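Local structure of glideosome-associated protein 50 (Plasmodium falciparum 3D7, 3TGH) at residues 4-14 and 35-46; 227-237 and 246-257. The protein probably serves as the membrane anchor of the glideosome, the complex that drives gliding motility and host-cell invasion, and has the fold of purple acid phosphatases. All blocks are in the same frame, centred on the assembly; numbering follows the deposited sequence.

Contact 1: 4-14 and 35-46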
loop_
_atom_site.group_PDB
_atom_site.type_symbol
_atom_site.label_atom_id
_atom_site.label_comp_id
_atom_site.label_asym_id
_atom_site.label_seq_id
_atom_site.Cartn_x
_atom_site.Cartn_y
_atom_site.Cartn_z
ATOM N N LEU A 4 7.841 -0.068 -14.755
ATOM C CA LEU A 4 7.046 0.769 -13.855
ATOM C C LEU A 4 7.682 0.650 -12.470
ATOM O O LEU A 4 7.865 -0.455 -11.964
ATOM C CB LEU A 4 5.590 0.299 -13.818
ATOM C CG LEU A 4 4.581 1.157 -13.042
ATOM C CD1 LEU A 4 3.167 0.627 -13.220
ATOM C CD2 LEU A 4 4.915 1.213 -11.564
ATOM N N ARG A 5 8.015 1.791 -11.877
ATOM C CA ARG A 5 8.703 1.826 -10.594
ATOM C C ARG A 5 7.964 2.672 -9.577
ATOM O O ARG A 5 7.626 3.837 -9.839
ATOM C CB ARG A 5 10.113 2.366 -10.779
ATOM C CG ARG A 5 10.969 1.446 -11.632
ATOM C CD ARG A 5 12.398 1.912 -11.660
ATOM N NE ARG A 5 13.268 0.956 -12.337
ATOM C CZ ARG A 5 14.588 1.088 -12.450
ATOM N NH1 ARG A 5 15.213 2.148 -11.943
ATOM N NH2 ARG A 5 15.290 0.152 -13.081
ATOM N N PHE A 6 7.743 2.080 -8.406
ATOM C CA PHE A 6 7.046 2.746 -7.333
ATOM C C PHE A 6 7.706 2.404 -6.006
ATOM O O PHE A 6 8.462 1.437 -5.916
ATOM C CB PHE A 6 5.541 2.411 -7.363
ATOM C CG PHE A 6 5.198 1.007 -6.960
ATOM C CD1 PHE A 6 4.838 0.724 -5.643
ATOM C CD2 PHE A 6 5.213 -0.030 -7.885
ATOM C CE1 PHE A 6 4.493 -0.570 -5.261
ATOM C CE2 PHE A 6 4.870 -1.335 -7.505
ATOM C CZ PHE A 6 4.514 -1.598 -6.192
ATOM N N ALA A 7 7.475 3.245 -5.008
ATOM C CA ALA A 7 8.014 3.039 -3.674
ATOM C C ALA A 7 6.879 2.809 -2.690
ATOM O O ALA A 7 5.750 3.244 -2.921
ATOM C CB ALA A 7 8.858 4.246 -3.242
ATOM N N SER A 8 7.186 2.106 -1.599
ATOM C CA SER A 8 6.243 1.871 -0.509
ATOM C C SER A 8 6.821 2.442 0.779
ATOM O O SER A 8 7.989 2.202 1.090
ATOM C CB SER A 8 6.000 0.369 -0.305
ATOM O OG SER A 8 5.293 -0.202 -1.389
ATOM N N LEU A 9 5.994 3.185 1.516
ATOM C CA LEU A 9 6.371 3.799 2.786
ATOM C C LEU A 9 5.207 3.655 3.772
ATOM O O LEU A 9 4.116 4.145 3.515
ATOM C CB LEU A 9 6.688 5.282 2.576
ATOM C CG LEU A 9 7.120 6.043 3.835
ATOM C CD1 LEU A 9 8.537 5.633 4.253
ATOM C CD2 LEU A 9 7.004 7.547 3.616
ATOM N N GLY A 10 5.425 2.986 4.898
ATOM C CA GLY A 10 4.321 2.696 5.825
ATOM C C GLY A 10 4.535 3.182 7.242
ATOM O O GLY A 10 5.667 3.228 7.722
ATOM N N ASP A 11 3.445 3.572 7.904
ATOM C CA ASP A 11 3.466 3.947 9.326
ATOM C C ASP A 11 4.513 5.020 9.617
ATOM O O ASP A 11 5.293 4.931 10.573
ATOM C CB ASP A 11 3.688 2.695 10.164
ATOM C CG ASP A 11 2.559 1.691 10.000
ATOM O OD1 ASP A 11 1.503 1.881 10.632
ATOM O OD2 ASP A 11 2.718 0.717 9.245
ATOM N N TRP A 12 4.472 6.052 8.786
ATOM C CA TRP A 12 5.560 7.017 8.620
ATOM C C TRP A 12 5.354 8.305 9.424
ATOM O O TRP A 12 6.306 9.061 9.662
ATOM C CB TRP A 12 5.714 7.334 7.116
ATOM C CG TRP A 12 4.404 7.658 6.472
ATOM C CD1 TRP A 12 3.624 6.813 5.733
ATOM C CD2 TRP A 12 3.689 8.899 6.551
ATOM N NE1 TRP A 12 2.465 7.450 5.347
ATOM C CE2 TRP A 12 2.490 8.738 5.822
ATOM C CE3 TRP A 12 3.954 10.138 7.149
ATOM C CZ2 TRP A 12 1.550 9.756 5.696
ATOM C CZ3 TRP A 12 3.017 11.161 7.011
ATOM C CH2 TRP A 12 1.828 10.958 6.296
ATOM N N GLY A 13 4.120 8.558 9.854
ATOM C CA GLY A 13 3.765 9.849 10.446
ATOM C C GLY A 13 3.988 9.986 11.935
ATOM O O GLY A 13 3.030 9.963 12.712
ATOM N N LYS A 14 5.250 10.156 12.316
ATOM C CA LYS A 14 5.632 10.413 13.698
ATOM C C LYS A 14 6.972 11.151 13.710
ATOM O O LYS A 14 7.873 10.812 12.947
ATOM C CB LYS A 14 5.750 9.105 14.472
ATOM C CG LYS A 14 5.950 9.292 15.980
ATOM C CD LYS A 14 6.008 7.971 16.724
ATOM C CE LYS A 14 6.175 8.201 18.227
ATOM N NZ LYS A 14 6.209 6.925 18.997
ATOM N N VAL A 35 11.529 6.603 -9.549
ATOM C CA VAL A 35 10.210 6.232 -9.041
ATOM C C VAL A 35 9.181 7.250 -9.533
ATOM O O VAL A 35 9.444 8.453 -9.514
ATOM C CB VAL A 35 10.217 6.172 -7.507
ATOM C CG1 VAL A 35 8.788 6.112 -6.944
ATOM C CG2 VAL A 35 11.057 4.972 -7.026
ATOM N N THR A 36 8.023 6.771 -9.980
ATOM C CA THR A 36 6.971 7.662 -10.494
ATOM C C THR A 36 5.711 7.783 -9.621
ATOM O O THR A 36 4.884 8.663 -9.855
ATOM C CB THR A 36 6.577 7.285 -11.927
ATOM O OG1 THR A 36 6.139 5.925 -11.957
ATOM C CG2 THR A 36 7.778 7.472 -12.869
ATOM N N PHE A 37 5.566 6.925 -8.615
ATOM C CA PHE A 37 4.542 7.127 -7.591
ATOM C C PHE A 37 4.865 6.350 -6.324
ATOM O O PHE A 37 5.745 5.490 -6.313
ATOM C CB PHE A 37 3.126 6.796 -8.090
ATOM C CG PHE A 37 2.929 5.367 -8.509
ATOM C CD1 PHE A 37 2.420 4.426 -7.617
ATOM C CD2 PHE A 37 3.221 4.969 -9.807
ATOM C CE1 PHE A 37 2.215 3.106 -8.012
ATOM C CE2 PHE A 37 3.026 3.658 -10.206
ATOM C CZ PHE A 37 2.513 2.725 -9.300
ATOM N N ILE A 38 4.168 6.713 -5.261
ATOM C CA ILE A 38 4.366 6.126 -3.942
ATOM C C ILE A 38 3.052 5.498 -3.502
ATOM O O ILE A 38 1.973 6.050 -3.748
ATOM C CB ILE A 38 4.795 7.205 -2.917
ATOM C CG1 ILE A 38 6.090 7.901 -3.362
ATOM C CG2 ILE A 38 4.948 6.605 -1.518
ATOM C CD1 ILE A 38 6.257 9.306 -2.770
ATOM N N VAL A 39 3.134 4.342 -2.847
ATOM C CA VAL A 39 1.996 3.780 -2.143
ATOM C C VAL A 39 2.337 3.748 -0.660
ATOM O O VAL A 39 3.507 3.606 -0.289
ATOM C CB VAL A 39 1.609 2.356 -2.623
ATOM C CG1 VAL A 39 1.289 2.346 -4.122
ATOM C CG2 VAL A 39 2.706 1.336 -2.292
ATOM N N SER A 40 1.322 3.866 0.185
ATOM C CA SER A 40 1.542 3.883 1.632
ATOM C C SER A 40 0.691 2.858 2.368
ATOM O O SER A 40 -0.486 3.107 2.614
ATOM C CB SER A 40 1.272 5.280 2.183
ATOM O OG SER A 40 1.519 5.331 3.580
ATOM N N PRO A 41 1.279 1.690 2.696
ATOM C CA PRO A 41 0.584 0.725 3.523
ATOM C C PRO A 41 0.600 1.163 4.982
ATOM O O PRO A 41 1.117 2.229 5.316
ATOM C CB PRO A 41 1.390 -0.557 3.301
ATOM C CG PRO A 41 2.771 -0.082 3.120
ATOM C CD PRO A 41 2.643 1.224 2.366
ATOM N N GLY A 42 0.014 0.356 5.847
ATOM C CA GLY A 42 -0.022 0.669 7.267
ATOM C C GLY A 42 -0.862 1.889 7.571
ATOM O O GLY A 42 -1.764 2.242 6.811
ATOM N N SER A 43 -0.559 2.538 8.686
ATOM C CA SER A 43 -1.186 3.809 9.037
ATOM C C SER A 43 -0.413 4.968 8.408
ATOM O O SER A 43 0.727 4.807 7.960
ATOM C CB SER A 43 -1.232 3.989 10.557
ATOM O OG SER A 43 -2.126 3.064 11.157
ATOM N N ASN A 44 -1.039 6.133 8.387
ATOM C CA ASN A 44 -0.371 7.368 7.993
ATOM C C ASN A 44 0.194 8.069 9.223
ATOM O O ASN A 44 1.413 8.161 9.388
ATOM C CB ASN A 44 -1.335 8.297 7.249
ATOM C CG ASN A 44 -1.746 7.758 5.905
ATOM O OD1 ASN A 44 -0.906 7.286 5.128
ATOM N ND2 ASN A 44 -3.049 7.816 5.613
ATOM N N PHE A 45 -0.694 8.531 10.097
ATOM C CA PHE A 45 -0.300 9.285 11.265
ATOM C C PHE A 45 -0.432 8.405 12.494
ATOM O O PHE A 45 -1.527 7.953 12.832
ATOM C CB PHE A 45 -1.155 10.541 11.413
ATOM C CG PHE A 45 -0.963 11.528 10.303
ATOM C CD1 PHE A 45 0.011 12.516 10.390
ATOM C CD2 PHE A 45 -1.749 11.462 9.166
ATOM C CE1 PHE A 45 0.191 13.428 9.356
ATOM C CE2 PHE A 45 -1.570 12.370 8.130
ATOM C CZ PHE A 45 -0.605 13.354 8.225
ATOM N N ILE A 46 0.684 8.193 13.181
ATOM C CA ILE A 46 0.718 7.281 14.316
ATOM C C ILE A 46 -0.188 7.765 15.457
ATOM O O ILE A 46 -0.783 6.948 16.151
ATOM C CB ILE A 46 2.166 7.040 14.817
ATOM C CG1 ILE A 46 3.049 6.485 13.685
ATOM C CG2 ILE A 46 2.175 6.093 16.034
ATOM C CD1 ILE A 46 2.502 5.224 13.023
HETATM O O HOH W 1 7.748 4.215 -13.383
HETATM O O HOH W 2 -0.917 0.753 11.447
#
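The indole of Trp12 has the backbone oxygen of Asn44 over one face, 3.6 Å above the ring plane and close to its centre, while Ser40 OG sits in the plane at the edge, 2.9 Å from NE1. At the far end of the same ring CH2 turns into the face of Phe45, an edge-to-face pair with planes at 62°, offset toward the rim of the phenyl ring. Nearer the start of the two strands the rings of Phe6 and Phe37 are almost parallel but slid so far apart that they barely overlap; instead Phe6 CB lies over the Phe37 face, 3.6 Å from its centroid, and Leu4 CD2 comes to CE2 of that ring.

Between these aromatic groups strands 4-8 and 37-40 run parallel, Ala7 N bonding to Phe37 O and Val39 N to Ala7 O. With chi1 at -178° the Ser40 hydroxyl swings away from its own N, beside the carbonyl carbon, to where it gives its proton to Leu9 O at 2.9 Å and accepts Trp12 NE1. A weak, longer bond links NE1 to Asn44 OD1, whose stronger partner is Thr78. Beyond the strands Ser43 N meets Asp11 OD1 from above the carboxylate plane at 2.9 Å, and a water bridges OD1 to Ser43 OG. The other oxygen, OD2, has its partner in the His233 loop. Ile46 N closes on Gly13 O at 3.0 Å.

Both strands belong to a beta-alpha-beta unit with helix 17-32. The buried Ser40 hydroxyl is used both as donor and as acceptor, which fixes its rotation and the indole edge together. Backbone amides on both oxygens hold the Asp11 carboxylate in one orientation, between the 42-43 turn and the His233 loop.

Contact 2: 227-237 and 246-257. With CO (cobalt (II) ion), chain G.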
loop_
_atom_site.group_PDB
_atom_site.type_symbol
_atom_site.label_atom_id
_atom_site.label_comp_id
_atom_site.label_asym_id
_atom_site.label_seq_id
_atom_site.Cartn_x
_atom_site.Cartn_y
_atom_site.Cartn_z
ATOM N N ASP A 227 -0.127 -10.912 -7.004
ATOM C CA ASP A 227 1.328 -11.018 -6.932
ATOM C C ASP A 227 1.870 -10.629 -5.560
ATOM O O ASP A 227 2.635 -11.388 -4.950
ATOM C CB ASP A 227 1.964 -10.142 -8.015
ATOM C CG ASP A 227 1.620 -10.614 -9.413
ATOM O OD1 ASP A 227 2.104 -11.696 -9.816
ATOM O OD2 ASP A 227 0.858 -9.909 -10.111
ATOM N N LEU A 228 1.469 -9.448 -5.088
ATOM C CA LEU A 228 1.949 -8.874 -3.829
ATOM C C LEU A 228 0.792 -8.372 -2.973
ATOM O O LEU A 228 -0.100 -7.686 -3.474
ATOM C CB LEU A 228 2.828 -7.655 -4.097
ATOM C CG LEU A 228 4.338 -7.733 -4.275
ATOM C CD1 LEU A 228 4.743 -8.743 -5.310
ATOM C CD2 LEU A 228 4.836 -6.338 -4.626
ATOM N N TYR A 229 0.828 -8.679 -1.679
ATOM C CA TYR A 229 0.025 -7.950 -0.704
ATOM C C TYR A 229 1.001 -7.184 0.178
ATOM O O TYR A 229 1.791 -7.783 0.899
ATOM C CB TYR A 229 -0.871 -8.873 0.141
ATOM C CG TYR A 229 -1.608 -8.130 1.248
ATOM C CD1 TYR A 229 -2.326 -6.969 0.975
ATOM C CD2 TYR A 229 -1.564 -8.564 2.563
ATOM C CE1 TYR A 229 -2.984 -6.274 1.973
ATOM C CE2 TYR A 229 -2.236 -7.876 3.578
ATOM C CZ TYR A 229 -2.936 -6.725 3.276
ATOM O OH TYR A 229 -3.599 -6.022 4.257
ATOM N N ILE A 230 0.973 -5.858 0.063
ATOM C CA ILE A 230 1.861 -4.967 0.801
ATOM C C ILE A 230 1.108 -4.374 1.986
ATOM O O ILE A 230 0.060 -3.734 1.815
ATOM C CB ILE A 230 2.392 -3.819 -0.103
ATOM C CG1 ILE A 230 3.007 -4.380 -1.398
ATOM C CG2 ILE A 230 3.396 -2.948 0.684
ATOM C CD1 ILE A 230 3.395 -3.299 -2.444
ATOM N N SER A 231 1.620 -4.610 3.191
ATOM C CA SER A 231 0.975 -4.136 4.404
ATOM C C SER A 231 1.989 -3.437 5.300
ATOM O O SER A 231 3.181 -3.373 4.986
ATOM C CB SER A 231 0.313 -5.310 5.129
ATOM O OG SER A 231 1.271 -6.295 5.439
ATOM N N GLY A 232 1.498 -2.885 6.401
ATOM C CA GLY A 232 2.328 -2.193 7.370
ATOM C C GLY A 232 1.951 -2.711 8.741
ATOM O O GLY A 232 1.976 -3.919 8.971
ATOM N N HIS A 233 1.597 -1.794 9.633
ATOM C CA HIS A 233 1.059 -2.103 10.960
ATOM C C HIS A 233 2.133 -2.599 11.914
ATOM O O HIS A 233 2.365 -1.995 12.953
ATOM C CB HIS A 233 -0.091 -3.111 10.881
ATOM C CG HIS A 233 -0.941 -3.131 12.105
ATOM N ND1 HIS A 233 -2.104 -2.399 12.215
ATOM C CD2 HIS A 233 -0.788 -3.781 13.282
ATOM C CE1 HIS A 233 -2.638 -2.608 13.406
ATOM N NE2 HIS A 233 -1.856 -3.438 14.072
ATOM N N ASP A 234 2.767 -3.711 11.567
ATOM C CA ASP A 234 3.960 -4.160 12.272
ATOM C C ASP A 234 5.149 -3.323 11.803
ATOM O O ASP A 234 5.375 -3.165 10.603
ATOM C CB ASP A 234 4.192 -5.652 12.034
ATOM C CG ASP A 234 3.156 -6.517 12.737
ATOM O OD1 ASP A 234 2.659 -6.102 13.807
ATOM O OD2 ASP A 234 2.835 -7.615 12.229
ATOM N N ASN A 235 5.894 -2.776 12.759
ATOM C CA ASN A 235 6.938 -1.800 12.469
ATOM C C ASN A 235 8.256 -2.474 12.140
ATOM O O ASN A 235 9.235 -2.394 12.896
ATOM C CB ASN A 235 7.089 -0.803 13.616
ATOM C CG ASN A 235 5.795 -0.090 13.940
ATOM O OD1 ASN A 235 5.405 -0.006 15.101
ATOM N ND2 ASN A 235 5.111 0.413 12.909
ATOM N N ASN A 236 8.257 -3.144 10.994
ATOM C CA ASN A 236 9.414 -3.871 10.505
ATOM C C ASN A 236 9.293 -4.052 9.002
ATOM O O ASN A 236 8.296 -3.626 8.388
ATOM C CB ASN A 236 9.549 -5.227 11.222
ATOM C CG ASN A 236 8.338 -6.121 11.028
ATOM O OD1 ASN A 236 7.484 -6.218 11.905
ATOM N ND2 ASN A 236 8.261 -6.784 9.882
ATOM N N MET A 237 10.316 -4.654 8.409
ATOM C CA MET A 237 10.266 -5.045 7.009
ATOM C C MET A 237 10.321 -6.559 6.948
ATOM O O MET A 237 11.017 -7.195 7.747
ATOM C CB MET A 237 11.430 -4.421 6.230
ATOM C CG MET A 237 11.324 -2.896 6.123
ATOM S SD MET A 237 12.635 -2.098 5.146
ATOM C CE MET A 237 14.091 -2.766 5.909
ATOM N N ALA A 246 3.671 -12.954 -2.769
ATOM C CA ALA A 246 4.559 -12.359 -1.792
ATOM C C ALA A 246 3.756 -11.486 -0.828
ATOM O O ALA A 246 2.993 -10.621 -1.245
ATOM C CB ALA A 246 5.638 -11.537 -2.472
ATOM N N HIS A 247 3.946 -11.723 0.463
ATOM C CA HIS A 247 3.406 -10.866 1.501
ATOM C C HIS A 247 4.544 -9.977 1.963
ATOM O O HIS A 247 5.548 -10.459 2.486
ATOM C CB HIS A 247 2.868 -11.710 2.657
ATOM C CG HIS A 247 1.764 -12.636 2.258
ATOM N ND1 HIS A 247 0.437 -12.363 2.511
ATOM C CD2 HIS A 247 1.788 -13.817 1.595
ATOM C CE1 HIS A 247 -0.308 -13.345 2.036
ATOM N NE2 HIS A 247 0.488 -14.243 1.480
ATOM N N ILE A 248 4.406 -8.680 1.738
ATOM C CA ILE A 248 5.452 -7.745 2.077
ATOM C C ILE A 248 4.970 -6.847 3.198
ATOM O O ILE A 248 3.927 -6.196 3.067
ATOM C CB ILE A 248 5.841 -6.888 0.869
ATOM C CG1 ILE A 248 6.458 -7.763 -0.230
ATOM C CG2 ILE A 248 6.798 -5.787 1.300
ATOM C CD1 ILE A 248 6.762 -7.013 -1.510
ATOM N N THR A 249 5.723 -6.822 4.301
ATOM C CA THR A 249 5.507 -5.848 5.350
ATOM C C THR A 249 6.502 -4.707 5.165
ATOM O O THR A 249 7.717 -4.920 5.005
ATOM C CB THR A 249 5.686 -6.427 6.760
ATOM O OG1 THR A 249 4.891 -7.606 6.899
ATOM C CG2 THR A 249 5.256 -5.399 7.803
ATOM N N CYS A 250 5.966 -3.496 5.173
ATOM C CA CYS A 250 6.749 -2.285 5.021
ATOM C C CYS A 250 6.173 -1.273 6.001
ATOM O O CYS A 250 5.530 -0.297 5.610
ATOM C CB CYS A 250 6.685 -1.813 3.568
ATOM S SG CYS A 250 7.788 -0.463 3.179
ATOM N N GLY A 251 6.384 -1.534 7.291
ATOM C CA GLY A 251 5.772 -0.741 8.361
ATOM C C GLY A 251 6.748 0.057 9.210
ATOM O O GLY A 251 6.371 0.583 10.259
ATOM N N SER A 252 7.992 0.192 8.750
ATOM C CA SER A 252 9.019 0.856 9.554
ATOM C C SER A 252 9.444 2.215 8.971
ATOM O O SER A 252 10.619 2.576 8.997
ATOM C CB SER A 252 10.216 -0.090 9.754
ATOM O OG SER A 252 10.885 -0.377 8.533
ATOM N N GLY A 253 8.478 2.984 8.470
ATOM C CA GLY A 253 8.762 4.313 7.933
ATOM C C GLY A 253 9.235 5.338 8.962
ATOM O O GLY A 253 9.891 6.315 8.602
ATOM N N SER A 254 8.871 5.144 10.231
ATOM C CA SER A 254 9.293 6.052 11.315
ATOM C C SER A 254 9.753 5.358 12.605
ATOM O O SER A 254 10.438 5.978 13.414
ATOM C CB SER A 254 8.172 7.025 11.680
ATOM O OG SER A 254 7.062 6.356 12.256
ATOM N N MET A 255 9.356 4.101 12.797
ATOM C CA MET A 255 9.591 3.376 14.050
ATOM C C MET A 255 10.019 1.964 13.765
ATOM O O MET A 255 9.690 1.402 12.722
ATOM C CB MET A 255 8.305 3.267 14.877
ATOM C CG MET A 255 7.643 4.563 15.243
ATOM S SD MET A 255 6.080 4.240 16.085
ATOM C CE MET A 255 5.064 3.606 14.745
ATOM N N SER A 256 10.701 1.378 14.741
ATOM C CA SER A 256 11.166 0.011 14.670
ATOM C C SER A 256 10.738 -0.736 15.928
ATOM O O SER A 256 10.904 -0.238 17.040
ATOM C CB SER A 256 12.691 -0.014 14.578
ATOM O OG SER A 256 13.188 -1.334 14.769
ATOM N N GLN A 257 10.176 -1.922 15.748
ATOM C CA GLN A 257 10.017 -2.853 16.856
ATOM C C GLN A 257 10.777 -4.112 16.463
ATOM O O GLN A 257 10.697 -4.560 15.308
ATOM C CB GLN A 257 8.545 -3.108 17.194
ATOM C CG GLN A 257 7.711 -3.627 16.056
ATOM C CD GLN A 257 6.203 -3.437 16.254
ATOM O OE1 GLN A 257 5.415 -3.863 15.418
ATOM N NE2 GLN A 257 5.806 -2.806 17.356
HETATM CO CO CO G . -2.562 -4.471 15.865
HETATM O O HOH W 3 6.086 -8.609 9.157
HETATM O O HOH W 4 -2.727 -2.762 16.906
HETATM O O HOH W 5 -4.890 -3.836 15.435
HETATM O O HOH W 6 -0.469 -5.062 16.607
HETATM O O HOH W 7 -3.083 -6.517 14.722
#
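Gln257 reaches back across the turn at 234-236, and from CG onward its side chain runs along Asn235. CB leaves the backbone with CG between N and the carbonyl carbon (chi1 57°), which turns the otherwise extended chain over its neighbour; CG then lies 3.7 Å from Asn235 O, and CD packs against the Asn235 backbone N and OD1. At the tip, OE1 accepts Asn235 N at 2.9 Å, a straight bond at hydrogen that arrives from above the amide plane of the glutamine, and also lies 3.5 Å from Asp234 CA; NE2 is 3.6 Å from Asn235 OD1, a contact without a hydrogen bond. The backbone N of Gln257 returns a bond to Asn235 O, so one residue grips both polar backbone atoms of the other.

The amide of Asn235 also reaches the other way: ND2 gives a proton to Gly251 O at 2.9 Å, nearly in its own amide plane, and Met255 CE touches the same amide obliquely. Gly251 N in turn bonds to Asn236 O. Next to this, Thr249 CG2 fits against the carbonyl oxygens of Asp234 and Asn236, 3.6 Å from each, while a water joins Thr249 OG1 to Asn236 ND2.

Strands 228-231 and 246-250 form a regular parallel ladder, with Leu228 CD2 on Ile248 CD1 at 3.7 Å. The chain then turns out through Gly232 to His233, whose NE2 binds cobalt at 2.2 Å beside four waters; Asp198 holds ND1. This metal-binding histidine, just past a parallel strand, corresponds to the Gly-His-x-His motif of metallophosphoesterases, with Asn235 in place of the second histidine.

In the fold
Contacts 1 and 2 belong to different seven-stranded sheets, and their centres lie about 10 Å apart. The loops that follow their strands converge: Asp11 OD2 is 2.8 Å from His233 N, and Asp11 O is 2.8 Å from Ser254 OG, both probable hydrogen bonds. Packing continues the join, with Ser8 O 3.4 Å from Cys250 SG and Asp11 CB 3.4 Å from Gly251 O. Contact 2 provides the cobalt ligand itself, whereas contact 1 supplies no ligand to the metal and meets the site through the backbone of His233; the side chain of Ser43 lies about 9 Å from the bound cobalt ion.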